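Putative endo-1,4-beta-xylanase (Bacteroides thetaiotaomicron VPI-5482, PDB 5MSX) probably hydrolyses O-glycosidic bonds in plant pectin as a family 43 glycoside hydrolase, most likely as an arabinofuranosidase. Local coordinates at residues T81-A86 with I106-N111; I98-K103 with E179-V184; Y113-V118 with P141-Q146. All blocks are in the same frame, centred on the assembly; numbering follows the deposited sequence.

Contact 1: T81-A86 with I106-N111; sequences TYFPSA and IYPTIN
Ile106 meets the loop 81-86 with the tip of its side chain. Its CD1 lies 4.2 Å from Tyr82 OH and 4.3 Å from CE1 of the Tyr82 ring. The hydroxyl of Tyr82 is hydrogen-bonded to Tyr91 OH, so its polar end is satisfied outside the segments. Pro108 comes next on the same side of the chain. Its CG sits at the edge of the Phe83 ring, near the ring plane, 3.9 Å from CE2 of Phe83. Ile110 follows two residues on, in the short strand 109-110. Its CD1 touches two partners, 3.9 Å from CE2 of Phe83 and 3.8 Å from CB of Ala86. The Phe83 and Ile110 side chains reach for each other from opposite directions. Phe83 can do so because its CG stands opposite the backbone N (chi1 -157°), which sends the ring out of the loop. On one face of that ring rests Ala86 CB, offset toward the rim.

Ile106, Pro108 and Ile110 alternate with Tyr107 and Thr109, as expected of a nearly extended chain. The first three turn inward to the loop. Thr109 is hydrogen-bonded through OG1 to the backbone N of Asp154, a residue predicted to tune the catalytic acid. The loop has its own bracing. Thr81 OG1 accepts from Phe83 N at 3.0 Å, an ST turn, and Ala86 N bonds to Phe83 O across the start of the 3-10 segment. The contact thus joins the loop after strand 78-79 to one face of a blade in the family 43 beta-propeller. All the side chains that touch are buried and meet through carbon-rich surfaces, so shape and exclusion of water, rather than directed polar bonds, hold the segments together.

Contact 2: I98-K103 with E179-V184; sequences IFANGK and EDMITV
Ile98 opens the contact from the first strand of a beta hairpin, 98-100 with 103-106, in the family 43 beta-propeller. Its CG2 branch touches the terminal methyl CE of Met181 at 3.9 Å, and the two side chains cross at about a right angle. Met181 reaches back to it because its chain is bent at both chi2 and chi3 (-64° and -74°). Ala100 is next to turn inward. Its CB packs 3.9 Å from CG of Met181, so one bent methionine serves two residues of the strand.

A type I' turn runs from Ala100 to Lys103 and closes the hairpin. Both backbone bonds between its end residues, Ala100 N to Lys103 O and Lys103 N to Ala100 O, are 2.8 Å long. Asn101 stands in this turn and carries the polar half of the contact. Its ND2 also bonds to Tyr105 OH on the returning strand, helping fix the amide.

Loop 179-184 follows strand 173-177 of a separate sheet, so the contact joins two sheets. Asp180 braces the loop. Its OD1 accepts from Ile182 N at 3.1 Å, from above the carboxylate plane, in an Asx turn. Its OD2 is met on the syn side by Thr183 OG1. Between the segments, Asn101 ND2 donates to Glu179 O at 3.0 Å. That bond is nearly straight at 167° and lies in both the amide plane and the carbonyl plane.

Contact 3: Y113-V118 with P141-Q146; sequences YMYPAV and PSTLLQ. With EDO (1,2-ethanediol), chain Y.
Met114 O receives the backbone N of Leu144 at 2.9 Å, with an angle of 171° at the hydrogen. The donor stands above the carbonyl plane. Thr143 CA adds a CA-H...O contact to the same oxygen. A water probably donates to Met114 O too and accepts from Leu145 N, probably bridging the segments. Thr143 CG2 lies over the Tyr115 ring in an off-centre CH-pi contact, 4.2 Å from the centroid. Ser142 CB meets that ring at its edge, in plane. Pro116 CD packs against CB of Leu144 at 3.9 Å, and Met114 CE reaches CD1 of Leu145 at the same distance.

Strand 113-119 belongs to an antiparallel blade of the family 43 beta-propeller. Its break at Tyr115 and Pro116 is where the loop 141-146 lies across it, the directions of 113-116 and 142-145 being 107° apart.

Further out, the loop is held in shape by its own side chains. Thr143 OG1 takes the position between backbone N and carbonyl carbon (chi1 52°) and donates to Leu145 O at 2.7 Å. Gln146 NE2 donates to Pro141 O at 2.8 Å and also to Thr143 O. Arg130 takes part from outside through NH1, which bonds to Thr143 O, while its backbone O binds Ser142 OG. Tyr115 OH is held by Thr140 N. At the outer end, Gln146 N donates to O2 of an ethanediol, probably from the crystallisation liquor.

In the fold
All three contacts reach the same antiparallel sheet. Contacts 1 and 3 are buried and use neighbouring strands, 109-110 and 113-119. They are tied by backbone bonds, probably Ile106 O to Ala117 N and Pro108 O to Tyr115 N. Contact 2 lies at the surface, on the hairpin of the same sheet. It joins contact 1 through a probable bond from Tyr107 OH to Met181 O, and contact 3 by packing of Ile182 on Pro116. Chemistry follows place. Contact 1 is wholly apolar across its segments. Contact 3 combines apolar packing with a backbone bond and a water. Contact 2 buries least surface and relies partly on an exposed asparagine.

Contact 1: T81-A86 with I106-N111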
ATOM      1  N   THR C  81     -21.782 -15.341  -4.330  1.00 29.33           N
ATOM      2  CA  THR C  81     -20.379 -15.515  -4.033  1.00 30.44           C
ATOM      3  C   THR C  81     -19.731 -14.138  -3.902  1.00 34.90           C
ATOM      4  O   THR C  81     -20.283 -13.142  -4.383  1.00 34.93           O
ATOM      5  CB  THR C  81     -19.645 -16.376  -5.075  1.00 31.85           C
ATOM      6  OG1 THR C  81     -18.251 -16.447  -4.747  1.00 32.14           O
ATOM      7  CG2 THR C  81     -19.807 -15.832  -6.525  1.00 33.18           C
ATOM      8  N   TYR C  82     -18.590 -14.092  -3.206  1.00 33.22           N
ATOM      9  CA  TYR C  82     -17.777 -12.877  -3.062  1.00 30.28           C
ATOM     10  C   TYR C  82     -16.556 -12.948  -3.981  1.00 29.92           C
ATOM     11  O   TYR C  82     -15.784 -12.007  -4.028  1.00 29.86           O
ATOM     12  CB  TYR C  82     -17.356 -12.627  -1.571  1.00 28.06           C
ATOM     13  CG  TYR C  82     -16.466 -13.701  -0.948  1.00 26.18           C
ATOM     14  CD1 TYR C  82     -15.081 -13.689  -1.115  1.00 25.38           C
ATOM     15  CD2 TYR C  82     -17.014 -14.735  -0.198  1.00 25.96           C
ATOM     16  CE1 TYR C  82     -14.273 -14.666  -0.538  1.00 26.11           C
ATOM     17  CE2 TYR C  82     -16.218 -15.706   0.382  1.00 25.48           C
ATOM     18  CZ  TYR C  82     -14.849 -15.674   0.219  1.00 26.09           C
ATOM     19  OH  TYR C  82     -14.086 -16.663   0.780  1.00 25.96           O
ATOM     20  N   PHE C  83     -16.391 -14.052  -4.710  1.00 28.99           N
ATOM     21  CA  PHE C  83     -15.195 -14.300  -5.509  1.00 29.88           C
ATOM     22  C   PHE C  83     -15.617 -14.951  -6.837  1.00 32.25           C
ATOM     23  O   PHE C  83     -15.392 -16.155  -7.035  1.00 31.71           O
ATOM     24  CB  PHE C  83     -14.264 -15.214  -4.708  1.00 27.89           C
ATOM     25  CG  PHE C  83     -12.808 -15.155  -5.086  1.00 27.03           C
ATOM     26  CD1 PHE C  83     -12.366 -14.864  -6.384  1.00 29.36           C
ATOM     27  CD2 PHE C  83     -11.862 -15.508  -4.136  1.00 26.16           C
ATOM     28  CE1 PHE C  83     -11.007 -14.874  -6.688  1.00 28.44           C
ATOM     29  CE2 PHE C  83     -10.510 -15.524  -4.431  1.00 27.14           C
ATOM     30  CZ  PHE C  83     -10.078 -15.215  -5.716  1.00 28.88           C
ATOM     31  N   PRO C  84     -16.194 -14.145  -7.768  1.00 33.55           N
ATOM     32  CA  PRO C  84     -16.736 -14.677  -9.036  1.00 33.93           C
ATOM     33  C   PRO C  84     -15.822 -15.608  -9.813  1.00 33.82           C
ATOM     34  O   PRO C  84     -16.244 -16.702 -10.158  1.00 35.20           O
ATOM     35  CB  PRO C  84     -17.072 -13.408  -9.822  1.00 34.11           C
ATOM     36  CG  PRO C  84     -17.486 -12.457  -8.750  1.00 34.22           C
ATOM     37  CD  PRO C  84     -16.450 -12.695  -7.666  1.00 34.04           C
ATOM     38  N   SER C  85     -14.570 -15.242 -10.017  1.00 34.57           N
ATOM     39  CA  SER C  85     -13.684 -16.115 -10.779  1.00 35.65           C
ATOM     40  C   SER C  85     -13.443 -17.509 -10.162  1.00 37.13           C
ATOM     41  O   SER C  85     -13.106 -18.451 -10.883  1.00 36.74           O
ATOM     42  CB  SER C  85     -12.351 -15.424 -11.094  1.00 36.49           C
ATOM     43  OG  SER C  85     -11.424 -15.482 -10.019  1.00 39.14           O
ATOM     44  N   ALA C  86     -13.605 -17.653  -8.846  1.00 34.86           N
ATOM     45  CA  ALA C  86     -13.291 -18.915  -8.185  1.00 32.66           C
ATOM     46  C   ALA C  86     -14.528 -19.705  -7.811  1.00 32.20           C
ATOM     47  O   ALA C  86     -14.402 -20.755  -7.186  1.00 35.65           O
ATOM     48  CB  ALA C  86     -12.451 -18.653  -6.939  1.00 33.79           C
ATOM     49  N   ILE C 106      -7.618 -11.314   0.816  1.00 21.06           N
ATOM     50  CA  ILE C 106      -7.955 -12.608   1.355  1.00 21.67           C
ATOM     51  C   ILE C 106      -7.087 -13.649   0.671  1.00 21.39           C
ATOM     52  O   ILE C 106      -6.675 -13.463  -0.478  1.00 21.49           O
ATOM     53  CB  ILE C 106      -9.476 -12.860   1.236  1.00 21.88           C
ATOM     54  CG1 ILE C 106      -9.933 -13.929   2.243  1.00 22.11           C
ATOM     55  CG2 ILE C 106      -9.870 -13.174  -0.207  1.00 21.83           C
ATOM     56  CD1 ILE C 106     -11.420 -13.875   2.513  1.00 21.71           C
ATOM     57  N   TYR C 107      -6.743 -14.710   1.399  1.00 20.15           N
ATOM     58  CA  TYR C 107      -5.765 -15.682   0.942  1.00 19.96           C
ATOM     59  C   TYR C 107      -6.306 -17.141   1.040  1.00 20.86           C
ATOM     60  O   TYR C 107      -5.922 -17.904   1.933  1.00 20.39           O
ATOM     61  CB  TYR C 107      -4.474 -15.507   1.705  1.00 19.64           C
ATOM     62  CG  TYR C 107      -3.928 -14.089   1.683  1.00 20.87           C
ATOM     63  CD1 TYR C 107      -4.462 -13.109   2.509  1.00 20.97           C
ATOM     64  CD2 TYR C 107      -2.889 -13.723   0.829  1.00 21.85           C
ATOM     65  CE1 TYR C 107      -3.979 -11.811   2.502  1.00 21.67           C
ATOM     66  CE2 TYR C 107      -2.386 -12.418   0.819  1.00 21.62           C
ATOM     67  CZ  TYR C 107      -2.942 -11.472   1.667  1.00 21.91           C
ATOM     68  OH  TYR C 107      -2.504 -10.181   1.697  1.00 22.50           O
ATOM     69  N   PRO C 108      -7.193 -17.523   0.110  1.00 21.57           N
ATOM     70  CA  PRO C 108      -7.779 -18.867   0.155  1.00 21.17           C
ATOM     71  C   PRO C 108      -6.933 -19.928  -0.522  1.00 22.78           C
ATOM     72  O   PRO C 108      -5.925 -19.620  -1.180  1.00 22.69           O
ATOM     73  CB  PRO C 108      -9.124 -18.665  -0.523  1.00 21.57           C
ATOM     74  CG  PRO C 108      -8.851 -17.605  -1.530  1.00 22.08           C
ATOM     75  CD  PRO C 108      -7.890 -16.665  -0.868  1.00 21.58           C
ATOM     76  N   THR C 109      -7.307 -21.191  -0.307  1.00 23.54           N
ATOM     77  CA  THR C 109      -6.623 -22.320  -0.930  1.00 23.02           C
ATOM     78  C   THR C 109      -7.520 -22.856  -2.038  1.00 23.74           C
ATOM     79  O   THR C 109      -8.573 -23.421  -1.768  1.00 23.72           O
ATOM     80  CB  THR C 109      -6.259 -23.366   0.105  1.00 22.77           C
ATOM     81  OG1 THR C 109      -5.371 -22.760   1.043  1.00 21.19           O
ATOM     82  CG2 THR C 109      -5.575 -24.592  -0.515  1.00 22.02           C
ATOM     83  N   ILE C 110      -7.112 -22.616  -3.288  1.00 24.74           N
ATOM     84  CA  ILE C 110      -7.985 -22.860  -4.449  1.00 25.73           C
ATOM     85  C   ILE C 110      -7.367 -23.979  -5.269  1.00 24.54           C
ATOM     86  O   ILE C 110      -6.199 -23.905  -5.671  1.00 25.58           O
ATOM     87  CB  ILE C 110      -8.248 -21.573  -5.256  1.00 26.06           C
ATOM     88  CG1 ILE C 110      -8.721 -20.453  -4.313  1.00 25.85           C
ATOM     89  CG2 ILE C 110      -9.304 -21.809  -6.334  1.00 27.32           C
ATOM     90  CD1 ILE C 110      -9.253 -19.184  -4.973  1.00 25.21           C
ATOM     91  N   ASN C 111      -8.146 -25.053  -5.429  1.00 24.86           N
ATOM     92  CA  ASN C 111      -7.679 -26.318  -6.024  1.00 24.63           C
ATOM     93  C   ASN C 111      -6.359 -26.768  -5.443  1.00 25.10           C
ATOM     94  O   ASN C 111      -5.453 -27.132  -6.172  1.00 25.29           O
ATOM     95  CB  ASN C 111      -7.630 -26.206  -7.555  1.00 26.10           C
ATOM     96  CG  ASN C 111      -8.977 -25.835  -8.131  1.00 26.18           C
ATOM     97  OD1 ASN C 111     -10.007 -26.359  -7.715  1.00 27.49           O
ATOM     98  ND2 ASN C 111      -8.990 -24.910  -9.060  1.00 28.09           N
TER

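Contact 2: I98-K103 with E179-V184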
ATOM      1  N   ILE C  98      -8.163  -9.026   5.176  1.00 20.05           N
ATOM      2  CA  ILE C  98      -7.162  -8.129   5.813  1.00 20.41           C
ATOM      3  C   ILE C  98      -7.225  -6.733   5.168  1.00 21.24           C
ATOM      4  O   ILE C  98      -7.099  -6.609   3.952  1.00 20.73           O
ATOM      5  CB  ILE C  98      -5.743  -8.716   5.648  1.00 18.66           C
ATOM      6  CG1 ILE C  98      -5.725 -10.203   6.062  1.00 19.15           C
ATOM      7  CG2 ILE C  98      -4.721  -7.921   6.460  1.00 18.66           C
ATOM      8  CD1 ILE C  98      -6.104 -10.443   7.520  1.00 18.06           C
ATOM      9  N   PHE C  99      -7.422  -5.694   5.967  1.00 21.93           N
ATOM     10  CA  PHE C  99      -7.449  -4.329   5.433  1.00 23.15           C
ATOM     11  C   PHE C  99      -6.038  -3.773   5.282  1.00 22.22           C
ATOM     12  O   PHE C  99      -5.314  -3.724   6.236  1.00 21.80           O
ATOM     13  CB  PHE C  99      -8.280  -3.394   6.295  1.00 24.91           C
ATOM     14  CG  PHE C  99      -8.394  -2.027   5.711  1.00 25.77           C
ATOM     15  CD1 PHE C  99      -9.255  -1.793   4.658  1.00 27.62           C
ATOM     16  CD2 PHE C  99      -7.597  -0.993   6.171  1.00 27.00           C
ATOM     17  CE1 PHE C  99      -9.358  -0.526   4.089  1.00 29.70           C
ATOM     18  CE2 PHE C  99      -7.675   0.267   5.602  1.00 27.91           C
ATOM     19  CZ  PHE C  99      -8.552   0.503   4.563  1.00 28.58           C
ATOM     20  N   ALA C 100      -5.662  -3.373   4.075  1.00 22.69           N
ATOM     21  CA  ALA C 100      -4.367  -2.738   3.821  1.00 23.81           C
ATOM     22  C   ALA C 100      -4.414  -2.020   2.473  1.00 25.10           C
ATOM     23  O   ALA C 100      -5.164  -2.429   1.562  1.00 23.98           O
ATOM     24  CB  ALA C 100      -3.229  -3.756   3.834  1.00 24.01           C
ATOM     25  N   ASN C 101      -3.645  -0.930   2.368  1.00 25.33           N
ATOM     26  CA  ASN C 101      -3.558  -0.115   1.137  1.00 26.67           C
ATOM     27  C   ASN C 101      -4.922   0.342   0.652  1.00 25.55           C
ATOM     28  O   ASN C 101      -5.176   0.352  -0.529  1.00 25.51           O
ATOM     29  CB  ASN C 101      -2.855  -0.905   0.006  1.00 28.49           C
ATOM     30  CG  ASN C 101      -1.528  -1.475   0.436  1.00 29.77           C
ATOM     31  OD1 ASN C 101      -0.709  -0.772   1.030  1.00 29.84           O
ATOM     32  ND2 ASN C 101      -1.308  -2.760   0.154  1.00 29.98           N
ATOM     33  N   GLY C 102      -5.825   0.633   1.583  1.00 25.77           N
ATOM     34  CA  GLY C 102      -7.175   1.059   1.249  1.00 26.60           C
ATOM     35  C   GLY C 102      -8.079  -0.023   0.702  1.00 26.06           C
ATOM     36  O   GLY C 102      -9.140   0.305   0.211  1.00 23.44           O
ATOM     37  N   LYS C 103      -7.669  -1.293   0.832  1.00 27.38           N
ATOM     38  CA  LYS C 103      -8.333  -2.472   0.243  1.00 28.83           C
ATOM     39  C   LYS C 103      -8.453  -3.627   1.253  1.00 27.09           C
ATOM     40  O   LYS C 103      -7.819  -3.623   2.311  1.00 25.76           O
ATOM     41  CB  LYS C 103      -7.495  -3.030  -0.922  1.00 30.98           C
ATOM     42  CG  LYS C 103      -7.252  -2.105  -2.092  1.00 36.28           C
ATOM     43  CD  LYS C 103      -8.552  -1.621  -2.680  1.00 39.52           C
ATOM     44  CE  LYS C 103      -8.305  -0.755  -3.898  1.00 42.79           C
ATOM     45  NZ  LYS C 103      -9.283   0.376  -3.930  1.00 42.77           N
ATOM     46  N   GLU C 179       4.699  -4.960   1.638  1.00 36.25           N
ATOM     47  CA  GLU C 179       3.633  -3.947   1.760  1.00 37.45           C
ATOM     48  C   GLU C 179       2.590  -4.021   0.675  1.00 32.64           C
ATOM     49  O   GLU C 179       1.445  -3.633   0.900  1.00 34.57           O
ATOM     50  CB  GLU C 179       4.175  -2.508   1.780  1.00 44.89           C
ATOM     51  CG  GLU C 179       5.269  -2.246   2.803  1.00 51.30           C
ATOM     52  CD  GLU C 179       6.649  -2.360   2.186  1.00 57.52           C
ATOM     53  OE1 GLU C 179       7.093  -3.511   1.932  1.00 60.07           O
ATOM     54  OE2 GLU C 179       7.271  -1.299   1.936  1.00 63.15           O
ATOM     55  N   ASP C 180       2.969  -4.506  -0.500  1.00 31.63           N
ATOM     56  CA  ASP C 180       1.978  -4.837  -1.529  1.00 32.44           C
ATOM     57  C   ASP C 180       1.013  -6.005  -1.107  1.00 29.86           C
ATOM     58  O   ASP C 180       0.033  -6.260  -1.800  1.00 28.25           O
ATOM     59  CB  ASP C 180       2.657  -5.139  -2.893  1.00 33.25           C
ATOM     60  CG  ASP C 180       3.539  -6.402  -2.875  1.00 33.88           C
ATOM     61  OD1 ASP C 180       3.516  -7.178  -1.905  1.00 36.31           O
ATOM     62  OD2 ASP C 180       4.284  -6.614  -3.845  1.00 37.53           O
ATOM     63  N   MET C 181       1.338  -6.725  -0.023  1.00 28.78           N
ATOM     64  CA  MET C 181       0.486  -7.797   0.551  1.00 29.07           C
ATOM     65  C   MET C 181       0.300  -9.043  -0.346  1.00 28.54           C
ATOM     66  O   MET C 181      -0.596  -9.873  -0.101  1.00 25.10           O
ATOM     67  CB  MET C 181      -0.878  -7.219   0.970  1.00 29.14           C
ATOM     68  CG  MET C 181      -0.770  -6.130   2.034  1.00 31.37           C
ATOM     69  SD  MET C 181      -0.109  -6.744   3.606  1.00 31.85           S
ATOM     70  CE  MET C 181      -1.581  -7.640   4.133  1.00 31.07           C
ATOM     71  N   ILE C 182       1.125  -9.160  -1.397  1.00 26.51           N
ATOM     72  CA  ILE C 182       1.042 -10.280  -2.310  1.00 26.60           C
ATOM     73  C   ILE C 182       2.369 -10.988  -2.582  1.00 27.29           C
ATOM     74  O   ILE C 182       2.384 -12.028  -3.210  1.00 28.30           O
ATOM     75  CB  ILE C 182       0.341  -9.859  -3.612  1.00 27.49           C
ATOM     76  CG1 ILE C 182       1.147  -8.838  -4.398  1.00 27.14           C
ATOM     77  CG2 ILE C 182      -1.019  -9.254  -3.298  1.00 25.92           C
ATOM     78  CD1 ILE C 182       0.448  -8.444  -5.684  1.00 30.13           C
ATOM     79  N   THR C 183       3.467 -10.452  -2.083  1.00 28.50           N
ATOM     80  CA  THR C 183       4.785 -10.958  -2.382  1.00 29.04           C
ATOM     81  C   THR C 183       5.306 -11.487  -1.071  1.00 26.52           C
ATOM     82  O   THR C 183       5.459 -10.724  -0.119  1.00 25.51           O
ATOM     83  CB  THR C 183       5.705  -9.812  -2.858  1.00 30.00           C
ATOM     84  OG1 THR C 183       5.103  -9.125  -3.969  1.00 33.98           O
ATOM     85  CG2 THR C 183       7.070 -10.341  -3.246  1.00 31.06           C
ATOM     86  N   VAL C 184       5.606 -12.773  -1.039  1.00 24.00           N
ATOM     87  CA  VAL C 184       6.139 -13.400   0.123  1.00 26.55           C
ATOM     88  C   VAL C 184       7.635 -13.213   0.125  1.00 28.09           C
ATOM     89  O   VAL C 184       8.245 -13.294  -0.910  1.00 27.40           O
ATOM     90  CB  VAL C 184       5.796 -14.893   0.161  1.00 26.46           C
ATOM     91  CG1 VAL C 184       6.366 -15.517   1.427  1.00 27.86           C
ATOM     92  CG2 VAL C 184       4.282 -15.069   0.107  1.00 26.88           C
TER

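Contact 3: Y113-V118 with P141-Q146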
ATOM      1  N   TYR C 113      -4.079 -24.889  -3.655  1.00 22.60           N
ATOM      2  CA  TYR C 113      -2.959 -23.928  -3.650  1.00 23.04           C
ATOM      3  C   TYR C 113      -3.398 -22.545  -3.198  1.00 21.68           C
ATOM      4  O   TYR C 113      -4.491 -22.108  -3.512  1.00 20.11           O
ATOM      5  CB  TYR C 113      -2.280 -23.857  -5.041  1.00 24.05           C
ATOM      6  CG  TYR C 113      -1.544 -25.119  -5.399  1.00 25.77           C
ATOM      7  CD1 TYR C 113      -2.197 -26.182  -5.994  1.00 28.01           C
ATOM      8  CD2 TYR C 113      -0.195 -25.255  -5.127  1.00 27.10           C
ATOM      9  CE1 TYR C 113      -1.512 -27.349  -6.316  1.00 30.50           C
ATOM     10  CE2 TYR C 113       0.492 -26.406  -5.450  1.00 28.62           C
ATOM     11  CZ  TYR C 113      -0.179 -27.446  -6.037  1.00 30.78           C
ATOM     12  OH  TYR C 113       0.506 -28.591  -6.322  1.00 36.71           O
ATOM     13  N   MET C 114      -2.523 -21.868  -2.457  1.00 21.95           N
ATOM     14  CA  MET C 114      -2.842 -20.547  -1.931  1.00 22.39           C
ATOM     15  C   MET C 114      -2.681 -19.472  -3.008  1.00 23.71           C
ATOM     16  O   MET C 114      -1.686 -19.502  -3.732  1.00 24.87           O
ATOM     17  CB  MET C 114      -1.942 -20.240  -0.750  1.00 21.61           C
ATOM     18  CG  MET C 114      -2.209 -21.183   0.428  1.00 21.06           C
ATOM     19  SD  MET C 114      -1.102 -20.903   1.800  1.00 20.97           S
ATOM     20  CE  MET C 114       0.526 -21.095   1.049  1.00 22.75           C
ATOM     21  N   TYR C 115      -3.645 -18.550  -3.062  1.00 24.56           N
ATOM     22  CA  TYR C 115      -3.637 -17.358  -3.915  1.00 27.40           C
ATOM     23  C   TYR C 115      -4.002 -16.098  -3.128  1.00 27.09           C
ATOM     24  O   TYR C 115      -4.922 -16.129  -2.312  1.00 24.40           O
ATOM     25  CB  TYR C 115      -4.683 -17.463  -5.025  1.00 29.75           C
ATOM     26  CG  TYR C 115      -4.431 -18.582  -5.984  1.00 32.71           C
ATOM     27  CD1 TYR C 115      -4.821 -19.885  -5.675  1.00 30.46           C
ATOM     28  CD2 TYR C 115      -3.806 -18.339  -7.221  1.00 33.73           C
ATOM     29  CE1 TYR C 115      -4.566 -20.926  -6.552  1.00 33.67           C
ATOM     30  CE2 TYR C 115      -3.573 -19.360  -8.117  1.00 34.05           C
ATOM     31  CZ  TYR C 115      -3.938 -20.658  -7.788  1.00 35.71           C
ATOM     32  OH  TYR C 115      -3.684 -21.683  -8.677  1.00 33.14           O
ATOM     33  N   PRO C 116      -3.330 -14.971  -3.430  1.00 27.75           N
ATOM     34  CA  PRO C 116      -3.778 -13.664  -2.948  1.00 27.16           C
ATOM     35  C   PRO C 116      -4.896 -13.073  -3.795  1.00 27.43           C
ATOM     36  O   PRO C 116      -4.818 -13.071  -5.021  1.00 29.91           O
ATOM     37  CB  PRO C 116      -2.515 -12.816  -3.053  1.00 29.44           C
ATOM     38  CG  PRO C 116      -1.757 -13.399  -4.203  1.00 29.04           C
ATOM     39  CD  PRO C 116      -2.086 -14.867  -4.225  1.00 28.56           C
ATOM     40  N   ALA C 117      -5.943 -12.588  -3.137  1.00 25.90           N
ATOM     41  CA  ALA C 117      -7.066 -11.958  -3.801  1.00 25.55           C
ATOM     42  C   ALA C 117      -7.333 -10.620  -3.139  1.00 25.68           C
ATOM     43  O   ALA C 117      -6.959 -10.421  -1.977  1.00 25.25           O
ATOM     44  CB  ALA C 117      -8.299 -12.846  -3.744  1.00 26.17           C
ATOM     45  N   VAL C 118      -7.986  -9.713  -3.866  1.00 24.58           N
ATOM     46  CA  VAL C 118      -8.172  -8.331  -3.396  1.00 26.15           C
ATOM     47  C   VAL C 118      -9.517  -7.798  -3.808  1.00 24.81           C
ATOM     48  O   VAL C 118     -10.025  -8.179  -4.846  1.00 23.17           O
ATOM     49  CB  VAL C 118      -7.038  -7.401  -3.924  1.00 28.32           C
ATOM     50  CG1 VAL C 118      -7.022  -7.349  -5.459  1.00 27.98           C
ATOM     51  CG2 VAL C 118      -7.148  -6.001  -3.314  1.00 30.89           C
ATOM     52  N   PRO C 141       0.134 -19.179 -12.424  1.00 48.98           N
ATOM     53  CA  PRO C 141       1.303 -18.400 -11.965  1.00 45.05           C
ATOM     54  C   PRO C 141       0.990 -17.365 -10.867  1.00 39.53           C
ATOM     55  O   PRO C 141       1.907 -16.878 -10.230  1.00 42.39           O
ATOM     56  CB  PRO C 141       1.781 -17.694 -13.245  1.00 45.12           C
ATOM     57  CG  PRO C 141       1.324 -18.583 -14.352  1.00 47.27           C
ATOM     58  CD  PRO C 141       0.013 -19.150 -13.897  1.00 47.18           C
ATOM     59  N   SER C 142      -0.284 -17.010 -10.723  1.00 36.14           N
ATOM     60  CA  SER C 142      -0.856 -16.221  -9.636  1.00 35.02           C
ATOM     61  C   SER C 142      -0.790 -16.742  -8.183  1.00 34.03           C
ATOM     62  O   SER C 142      -1.328 -16.075  -7.283  1.00 33.08           O
ATOM     63  CB  SER C 142      -2.331 -16.005  -9.930  1.00 34.25           C
ATOM     64  OG  SER C 142      -2.500 -15.273 -11.113  1.00 41.37           O
ATOM     65  N   THR C 143      -0.175 -17.897  -7.934  1.00 32.45           N
ATOM     66  CA  THR C 143      -0.091 -18.423  -6.576  1.00 31.97           C
ATOM     67  C   THR C 143       0.680 -17.480  -5.631  1.00 33.93           C
ATOM     68  O   THR C 143       1.593 -16.747  -6.060  1.00 31.94           O
ATOM     69  CB  THR C 143       0.619 -19.786  -6.516  1.00 31.97           C
ATOM     70  OG1 THR C 143       1.873 -19.684  -7.183  1.00 31.53           O
ATOM     71  CG2 THR C 143      -0.226 -20.905  -7.134  1.00 31.43           C
ATOM     72  N   LEU C 144       0.327 -17.544  -4.345  1.00 31.06           N
ATOM     73  CA  LEU C 144       0.983 -16.774  -3.301  1.00 28.37           C
ATOM     74  C   LEU C 144       2.445 -17.148  -3.174  1.00 28.23           C
ATOM     75  O   LEU C 144       3.309 -16.270  -3.096  1.00 27.58           O
ATOM     76  CB  LEU C 144       0.272 -16.975  -1.956  1.00 29.82           C
ATOM     77  CG  LEU C 144       0.793 -16.151  -0.769  1.00 29.19           C
ATOM     78  CD1 LEU C 144       0.537 -14.666  -0.999  1.00 29.43           C
ATOM     79  CD2 LEU C 144       0.168 -16.623   0.549  1.00 30.61           C
ATOM     80  N   LEU C 145       2.749 -18.434  -3.112  1.00 26.39           N
ATOM     81  CA  LEU C 145       4.152 -18.836  -3.095  1.00 29.06           C
ATOM     82  C   LEU C 145       4.665 -18.859  -4.542  1.00 31.74           C
ATOM     83  O   LEU C 145       3.893 -19.017  -5.474  1.00 32.34           O
ATOM     84  CB  LEU C 145       4.332 -20.183  -2.435  1.00 28.94           C
ATOM     85  CG  LEU C 145       3.855 -20.286  -0.983  1.00 30.57           C
ATOM     86  CD1 LEU C 145       4.019 -21.711  -0.477  1.00 29.17           C
ATOM     87  CD2 LEU C 145       4.620 -19.308  -0.105  1.00 29.75           C
ATOM     88  N   GLN C 146       5.965 -18.669  -4.712  1.00 35.93           N
ATOM     89  CA  GLN C 146       6.585 -18.550  -6.038  1.00 40.27           C
ATOM     90  C   GLN C 146       7.840 -19.403  -6.191  1.00 39.95           C
ATOM     91  O   GLN C 146       8.546 -19.272  -7.170  1.00 46.17           O
ATOM     92  CB  GLN C 146       6.882 -17.058  -6.324  1.00 41.71           C
ATOM     93  CG  GLN C 146       5.641 -16.231  -6.662  1.00 40.73           C
ATOM     94  CD  GLN C 146       5.007 -16.655  -7.981  1.00 44.22           C
ATOM     95  OE1 GLN C 146       5.711 -17.083  -8.898  1.00 46.90           O
ATOM     96  NE2 GLN C 146       3.680 -16.555  -8.080  1.00 42.71           N
TER
HETATM   97  C1  EDO Y 507       8.894 -16.462  -1.258  1.00 42.01           C
HETATM   98  O1  EDO Y 507       8.679 -17.788  -0.765  1.00 41.92           O
HETATM   99  C2  EDO Y 507       8.132 -16.193  -2.564  1.00 44.89           C
HETATM  100  O2  EDO Y 507       7.232 -17.272  -2.862  1.00 40.66           O
HETATM  101  O   HOH W   1       0.758 -20.476  -3.197  1.00 24.69           O